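Local coordinates for CaaX farnesyltransferase beta subunit Ram1 (Aspergillus fumigatus, PDB 4L9P), which probably catalyses, together with its alpha subunit, the transfer of a farnesyl group from farnesyl diphosphate to the cysteine of C-terminal CaaX sequences, using a bound zinc ion, at residues B[428-431]-B[432-435]; B[151-154]-B[155-159]; B[281-284]-B[285-288]. One frame throughout, in Å; residues are numbered along the deposited sequence. Where two conformers were deposited one is given.

Contact 1 (B[428-431]-B[432-435]); sequences HPDS and YHTC. With ZN (zinc ion), chain J; EDO (1,2-ethanediol), chain M.
The carboxylate of Asp430 accepts from both the backbone amide and the ring of the zinc ligand His433. Asp430 CB has the ethanediol O2 beside it. With chi1 at 58°, CG sits between the backbone N and the carbonyl carbon, and this turns the carboxylate toward the amide of His433 in the first turn of helix 431-444. OD1 takes the amide His433 N at 2.7 Å, met nearly end-on along the C-O bond and almost straight at 173°. This is the N-cap bond of the helix. OD1 also receives a weak second bond from His433 ND1. OD2 is the better partner of the imidazole: ND1 comes to the syn side of OD2 at 3.0 Å, somewhat out of the carboxylate plane, while OD2 lies close to the ring plane; carboxylate and ring are turned 50° apart. Held at ND1 by the carboxylate and at NE2 by the zinc ion, 2.0 Å away, the ring has little freedom to rotate. Tyr432 CD2 lies over one face of the imidazole, toward its rim, while Tyr432 OH bonds to Trp371 NE1.

On the main chain, the carbonyl of Asp430 accepts twice: from Thr434 N at 2.9 Å in the carbonyl plane, and from Thr434 OG1 at 2.8 Å from above it. Ser431 N and OG hold the ethanediol. Asp365, Cys367 and the bound peptide complete the metal site, and Tyr432 touches the farnesyl analogue. An aspartate that caps a helix and also grips the imidazole of a zinc ligand is a second-shell element of the metal centre, here that of a protein farnesyltransferase.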
loop_
_atom_site.group_PDB
_atom_site.type_symbol
_atom_site.label_atom_id
_atom_site.label_comp_id
_atom_site.label_asym_id
_atom_site.label_seq_id
_atom_site.Cartn_x
_atom_site.Cartn_y
_atom_site.Cartn_z
ATOM N N HIS B 428 -8.664 -18.360 4.219
ATOM C CA HIS B 428 -9.083 -18.268 5.617
ATOM C C HIS B 428 -9.067 -16.804 6.068
ATOM O O HIS B 428 -8.279 -15.992 5.560
ATOM C CB HIS B 428 -8.061 -19.031 6.488
ATOM C CG HIS B 428 -7.972 -20.497 6.175
ATOM N ND1 HIS B 428 -7.016 -21.314 6.736
ATOM C CD2 HIS B 428 -8.668 -21.279 5.315
ATOM C CE1 HIS B 428 -7.176 -22.550 6.298
ATOM N NE2 HIS B 428 -8.174 -22.561 5.437
ATOM N N PRO B 429 -9.883 -16.457 7.080
ATOM C CA PRO B 429 -9.782 -15.089 7.604
ATOM C C PRO B 429 -8.524 -14.885 8.409
ATOM O O PRO B 429 -7.854 -15.835 8.853
ATOM C CB PRO B 429 -10.960 -14.994 8.576
ATOM C CG PRO B 429 -11.142 -16.455 9.071
ATOM C CD PRO B 429 -10.831 -17.295 7.830
ATOM N N ASP B 430 -8.225 -13.608 8.611
ATOM C CA ASP B 430 -7.208 -13.254 9.597
ATOM C C ASP B 430 -7.571 -11.869 10.119
ATOM O O ASP B 430 -8.446 -11.181 9.568
ATOM C CB ASP B 430 -5.789 -13.335 8.986
ATOM C CG ASP B 430 -5.629 -12.421 7.779
ATOM O OD1 ASP B 430 -5.823 -11.247 7.880
ATOM O OD2 ASP B 430 -5.247 -12.892 6.728
ATOM N N SER B 431 -6.891 -11.419 11.179
ATOM C CA SER B 431 -7.359 -10.180 11.785
ATOM C C SER B 431 -6.958 -8.937 10.966
ATOM O O SER B 431 -7.601 -7.897 11.056
ATOM C CB SER B 431 -6.906 -10.081 13.242
ATOM O OG SER B 431 -5.504 -10.003 13.332
ATOM N N TYR B 432 -5.909 -9.077 10.134
ATOM C CA TYR B 432 -5.516 -7.995 9.188
ATOM C C TYR B 432 -6.647 -7.788 8.178
ATOM O O TYR B 432 -7.104 -6.623 7.960
ATOM C CB TYR B 432 -4.194 -8.376 8.486
ATOM C CG TYR B 432 -3.872 -7.629 7.240
ATOM C CD1 TYR B 432 -3.172 -6.398 7.282
ATOM C CD2 TYR B 432 -4.285 -8.119 6.000
ATOM C CE1 TYR B 432 -2.903 -5.702 6.105
ATOM C CE2 TYR B 432 -4.000 -7.437 4.823
ATOM C CZ TYR B 432 -3.315 -6.227 4.871
ATOM O OH TYR B 432 -3.107 -5.558 3.678
ATOM N N HIS B 433 -7.112 -8.874 7.528
ATOM C CA HIS B 433 -8.210 -8.765 6.574
ATOM C C HIS B 433 -9.515 -8.338 7.266
ATOM O O HIS B 433 -10.335 -7.647 6.651
ATOM C CB HIS B 433 -8.348 -10.043 5.754
ATOM C CG HIS B 433 -7.289 -10.092 4.681
ATOM N ND1 HIS B 433 -6.126 -10.830 4.809
ATOM C CD2 HIS B 433 -7.218 -9.422 3.508
ATOM C CE1 HIS B 433 -5.356 -10.581 3.739
ATOM N NE2 HIS B 433 -5.993 -9.724 2.945
ATOM N N THR B 434 -9.717 -8.756 8.496
ATOM C CA THR B 434 -10.918 -8.369 9.232
ATOM C C THR B 434 -10.862 -6.859 9.509
ATOM O O THR B 434 -11.840 -6.120 9.210
ATOM C CB THR B 434 -11.004 -9.150 10.573
ATOM O OG1 THR B 434 -11.074 -10.538 10.274
ATOM C CG2 THR B 434 -12.248 -8.727 11.353
ATOM N N CYS B 435 -9.743 -6.364 10.049
ATOM C CA CYS B 435 -9.645 -4.931 10.255
ATOM C C CYS B 435 -9.895 -4.103 8.975
ATOM O O CYS B 435 -10.679 -3.112 8.976
ATOM C CB CYS B 435 -8.219 -4.629 10.793
ATOM S SG CYS B 435 -7.794 -2.882 10.922
HETATM ZN ZN ZN J . -5.086 -8.714 1.432
HETATM C C1 EDO M . -3.382 -12.776 13.250
HETATM O O1 EDO M . -3.293 -11.554 12.527
HETATM C C2 EDO M . -4.159 -13.891 12.628
HETATM O O2 EDO M . -5.502 -13.451 12.492
#

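Contact 2 (B[151-154]-B[155-159]); sequences RPWM and VYWAL
Trp153 and Trp157, one helical turn apart, have nearly parallel indoles, slid apart. Their planes differ by only 9°, yet the Trp153 five-membered ring and the Trp157 six-membered ring have centroids 5.0 Å apart and barely overlap. The closer fit is a CH-pi contact: Trp153 CB stands 3.5 Å from the centroid of the Trp157 six-membered ring, near its normal. Trp157 CZ2 in turn lies against one face of the Trp153 indole, toward its rim. Tyr156 joins from another direction, its CD2 meeting the edge of Trp153 at CE3, 3.8 Å away, with the two side chains running alongside each other. Met154 CG comes to 4.2 Å from Trp157 CZ3.

This aromatic cluster belongs to helix 151-164 of the alpha-alpha toroid, and Trp153 lines the pocket where the farnesyl analogue and the bound peptide lie. Tyr432 and Tyr436 of helix 431-444 meet the ring of Trp157, Tyr432 edge-to-face.

Ordinary helical bonds set the spacing of the rings. Trp157 N to Trp153 O, 2.8 Å, is close to straight, and the same Trp153 O lies over the Trp157 face. Trp157 CG is anti to its carbonyl carbon (chi1 -67°), turning the indole back along the helix toward Trp153. Further out, Tyr156 OH bonds to Val499 O. Arg151 NE and NH2 reach Ala45 O and Leu44 O of the alpha subunit.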
loop_
_atom_site.group_PDB
_atom_site.type_symbol
_atom_site.label_atom_id
_atom_site.label_comp_id
_atom_site.label_asym_id
_atom_site.label_seq_id
_atom_site.Cartn_x
_atom_site.Cartn_y
_atom_site.Cartn_z
ATOM N N ARG B 151 3.582 -8.549 16.304
ATOM C CA ARG B 151 2.699 -8.548 17.473
ATOM C C ARG B 151 2.016 -7.180 17.672
ATOM O O ARG B 151 0.836 -7.128 17.947
ATOM C CB ARG B 151 3.389 -9.067 18.715
ATOM C CG ARG B 151 3.475 -10.606 18.646
ATOM C CD ARG B 151 4.071 -11.206 19.928
ATOM N NE ARG B 151 3.266 -10.771 21.082
ATOM C CZ ARG B 151 3.719 -10.130 22.142
ATOM N NH1 ARG B 151 5.026 -9.886 22.284
ATOM N NH2 ARG B 151 2.854 -9.798 23.101
ATOM N N PRO B 152 2.735 -6.062 17.498
ATOM C CA PRO B 152 1.987 -4.783 17.651
ATOM C C PRO B 152 0.906 -4.609 16.625
ATOM O O PRO B 152 -0.174 -4.061 16.980
ATOM C CB PRO B 152 3.079 -3.711 17.524
ATOM C CG PRO B 152 4.339 -4.463 18.052
ATOM C CD PRO B 152 4.206 -5.875 17.459
ATOM N N TRP B 153 1.168 -5.060 15.386
ATOM C CA TRP B 153 0.091 -5.054 14.395
ATOM C C TRP B 153 -1.120 -5.861 14.842
ATOM O O TRP B 153 -2.272 -5.451 14.615
ATOM C CB TRP B 153 0.534 -5.613 13.061
ATOM C CG TRP B 153 1.300 -4.689 12.187
ATOM C CD1 TRP B 153 2.531 -4.929 11.639
ATOM C CD2 TRP B 153 0.839 -3.459 11.618
ATOM N NE1 TRP B 153 2.872 -3.899 10.800
ATOM C CE2 TRP B 153 1.860 -2.971 10.773
ATOM C CE3 TRP B 153 -0.351 -2.733 11.711
ATOM C CZ2 TRP B 153 1.745 -1.801 10.035
ATOM C CZ3 TRP B 153 -0.455 -1.527 10.975
ATOM C CH2 TRP B 153 0.579 -1.105 10.153
ATOM N N MET B 154 -0.910 -7.045 15.422
ATOM C CA MET B 154 -2.072 -7.882 15.821
ATOM C C MET B 154 -2.911 -7.184 16.897
ATOM O O MET B 154 -4.148 -7.355 16.946
ATOM C CB MET B 154 -1.607 -9.270 16.304
ATOM C CG MET B 154 -0.731 -9.932 15.233
ATOM S SD MET B 154 0.223 -11.316 15.822
ATOM C CE MET B 154 -1.208 -12.188 16.137
ATOM N N VAL B 155 -2.247 -6.401 17.744
ATOM C CA VAL B 155 -2.998 -5.592 18.732
ATOM C C VAL B 155 -3.800 -4.500 18.018
ATOM O O VAL B 155 -5.012 -4.369 18.235
ATOM C CB VAL B 155 -2.047 -4.953 19.777
ATOM C CG1 VAL B 155 -2.871 -4.030 20.694
ATOM C CG2 VAL B 155 -1.350 -6.067 20.588
ATOM N N TYR B 156 -3.155 -3.772 17.116
ATOM C CA TYR B 156 -3.828 -2.717 16.382
ATOM C C TYR B 156 -5.005 -3.253 15.564
ATOM O O TYR B 156 -6.084 -2.655 15.601
ATOM C CB TYR B 156 -2.825 -1.984 15.474
ATOM C CG TYR B 156 -3.555 -1.110 14.477
ATOM C CD1 TYR B 156 -4.216 0.116 14.857
ATOM C CD2 TYR B 156 -3.631 -1.521 13.138
ATOM C CE1 TYR B 156 -4.965 0.850 13.882
ATOM C CE2 TYR B 156 -4.375 -0.787 12.180
ATOM C CZ TYR B 156 -5.002 0.406 12.568
ATOM O OH TYR B 156 -5.700 1.116 11.637
ATOM N N TRP B 157 -4.792 -4.300 14.768
ATOM C CA TRP B 157 -5.879 -4.769 13.872
ATOM C C TRP B 157 -7.089 -5.175 14.687
ATOM O O TRP B 157 -8.262 -4.911 14.304
ATOM C CB TRP B 157 -5.425 -6.012 13.054
ATOM C CG TRP B 157 -4.320 -5.656 12.075
ATOM C CD1 TRP B 157 -4.206 -4.502 11.341
ATOM C CD2 TRP B 157 -3.239 -6.495 11.681
ATOM N NE1 TRP B 157 -3.058 -4.560 10.567
ATOM C CE2 TRP B 157 -2.457 -5.770 10.758
ATOM C CE3 TRP B 157 -2.832 -7.799 12.060
ATOM C CZ2 TRP B 157 -1.282 -6.300 10.194
ATOM C CZ3 TRP B 157 -1.656 -8.333 11.487
ATOM C CH2 TRP B 157 -0.914 -7.566 10.570
ATOM N N ALA B 158 -6.865 -5.858 15.815
ATOM C CA ALA B 158 -8.004 -6.309 16.655
ATOM C C ALA B 158 -8.676 -5.096 17.312
ATOM O O ALA B 158 -9.917 -5.012 17.304
ATOM C CB ALA B 158 -7.512 -7.308 17.695
ATOM N N LEU B 159 -7.910 -4.159 17.896
ATOM C CA LEU B 159 -8.583 -3.003 18.526
ATOM C C LEU B 159 -9.344 -2.181 17.481
ATOM O O LEU B 159 -10.450 -1.704 17.774
ATOM C CB LEU B 159 -7.558 -2.110 19.226
ATOM C CG LEU B 159 -6.907 -2.741 20.451
ATOM C CD1 LEU B 159 -5.768 -1.823 20.930
ATOM C CD2 LEU B 159 -7.991 -2.972 21.574
#

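Contact 3 (B[281-284]-B[285-288]); sequences LETF and TDGL
Asp286 OD2 is gripped by two successive backbone amides. Glu282 N donates to it at 2.8 Å on the anti lone pair, away from the other oxygen; Thr283 N comes in from well above the carboxylate plane at 3.1 Å. Two donors on one oxygen would probably stabilise its negative charge, although the carboxylate oxygen Glu282 OE1 lies 4.6 Å from OD2, a nearby like charge. The Leu281 side chain runs antiparallel alongside Asp286, its CD2 4.0 Å from Asp286 CB.

Thr283 adds its own side-chain oxygen. Its OG1 lies between its backbone N and carbonyl carbon (chi1 69°), and from there it accepts Thr285 N at 3.3 Å and, more weakly, Asp286 N. Asp286 N also donates to Thr283 O at 3.3 Å, closing a type I turn, with the donor well above the carbonyl plane. A type II turn follows from Thr285 to Leu288, with Gly287 at positive phi in the N-cap position of the next helix.

The two turns end the loop between helix 251-263 and helix 288-293. Phe284 packs on Met258 of helix 251-263 and meets the rings of Trp228 and His261, Lys235 NZ bonds to the carbonyls of Phe284 and Asp286, and Leu288 leads into helix 288-293 against Ala254 and Met258.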
loop_
_atom_site.group_PDB
_atom_site.type_symbol
_atom_site.label_atom_id
_atom_site.label_comp_id
_atom_site.label_asym_id
_atom_site.label_seq_id
_atom_site.Cartn_x
_atom_site.Cartn_y
_atom_site.Cartn_z
ATOM N N LEU B 281 19.230 18.759 4.767
ATOM C CA LEU B 281 17.836 18.717 5.231
ATOM C C LEU B 281 17.748 19.246 6.680
ATOM O O LEU B 281 18.676 19.057 7.490
ATOM C CB LEU B 281 17.339 17.277 5.182
ATOM C CG LEU B 281 17.427 16.682 3.770
ATOM C CD1 LEU B 281 16.872 15.290 3.817
ATOM C CD2 LEU B 281 16.637 17.477 2.740
ATOM N N GLU B 282 16.678 19.950 7.013
ATOM C CA GLU B 282 16.549 20.539 8.352
ATOM C C GLU B 282 15.371 19.987 9.130
ATOM O O GLU B 282 15.431 19.994 10.363
ATOM C CB GLU B 282 16.366 22.070 8.241
ATOM C CG GLU B 282 17.582 22.807 7.723
ATOM C CD GLU B 282 17.303 24.282 7.631
ATOM O OE1 GLU B 282 16.696 24.683 6.613
ATOM O OE2 GLU B 282 17.636 25.035 8.594
ATOM N N THR B 283 14.302 19.519 8.444
ATOM C CA THR B 283 13.115 19.088 9.149
ATOM C C THR B 283 12.686 17.737 8.613
ATOM O O THR B 283 13.188 17.251 7.582
ATOM C CB THR B 283 11.938 20.038 8.894
ATOM O OG1 THR B 283 11.516 19.899 7.531
ATOM C CG2 THR B 283 12.293 21.557 9.190
ATOM N N PHE B 284 11.766 17.148 9.353
ATOM C CA PHE B 284 11.264 15.807 8.954
ATOM C C PHE B 284 10.578 15.833 7.603
ATOM O O PHE B 284 10.533 14.785 6.915
ATOM C CB PHE B 284 10.294 15.282 10.008
ATOM C CG PHE B 284 10.999 14.646 11.181
ATOM C CD1 PHE B 284 11.467 15.407 12.256
ATOM C CD2 PHE B 284 11.279 13.283 11.181
ATOM C CE1 PHE B 284 12.149 14.794 13.338
ATOM C CE2 PHE B 284 11.926 12.692 12.256
ATOM C CZ PHE B 284 12.383 13.431 13.324
ATOM N N THR B 285 10.050 16.991 7.200
ATOM C CA THR B 285 9.262 17.059 5.948
ATOM C C THR B 285 10.085 17.579 4.768
ATOM O O THR B 285 9.626 17.575 3.639
ATOM C CB THR B 285 7.981 17.892 6.153
ATOM O OG1 THR B 285 8.372 19.224 6.555
ATOM C CG2 THR B 285 7.058 17.240 7.201
ATOM N N ASP B 286 11.312 18.026 5.023
ATOM C CA ASP B 286 12.168 18.540 3.935
ATOM C C ASP B 286 12.447 17.459 2.925
ATOM O O ASP B 286 12.910 16.381 3.283
ATOM C CB ASP B 286 13.467 19.029 4.535
ATOM C CG ASP B 286 13.433 20.466 4.965
ATOM O OD1 ASP B 286 12.505 21.191 4.595
ATOM O OD2 ASP B 286 14.407 20.863 5.661
ATOM N N GLY B 287 12.128 17.715 1.656
ATOM C CA GLY B 287 12.401 16.788 0.565
ATOM C C GLY B 287 11.351 15.690 0.504
ATOM O O GLY B 287 11.395 14.849 -0.420
ATOM N N LEU B 288 10.401 15.665 1.435
ATOM C CA LEU B 288 9.437 14.538 1.516
ATOM C C LEU B 288 8.352 14.525 0.415
ATOM O O LEU B 288 8.205 13.537 -0.275
ATOM C CB LEU B 288 8.775 14.508 2.897
ATOM C CG LEU B 288 7.729 13.390 3.102
ATOM C CD1 LEU B 288 8.323 11.983 2.812
ATOM C CD2 LEU B 288 7.239 13.495 4.532
#

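Contacts 1 and 2 belong to the buried active-site region and touch directly: Tyr432 CD1 lies 3.5 Å from Trp157 CZ2, and Cys435 packs against Trp157, so helices 431-444 and 151-164 share one interface. Their chemistry still differs, with contact 1 polar and metal-bound and contact 2 chiefly aromatic, reaching the alpha subunit through Arg151. Contact 3 stands apart, its centre about 36 Å from that of contact 1 and on the opposite side of the chain's centre; it is only partly buried. Contacts 1 and 3 each use an aspartate carboxylate as acceptor: in contact 1 from one backbone amide and an imidazole, in contact 3 from two amides, tying Asp286 back to residues 282-283 where the type I turn opens.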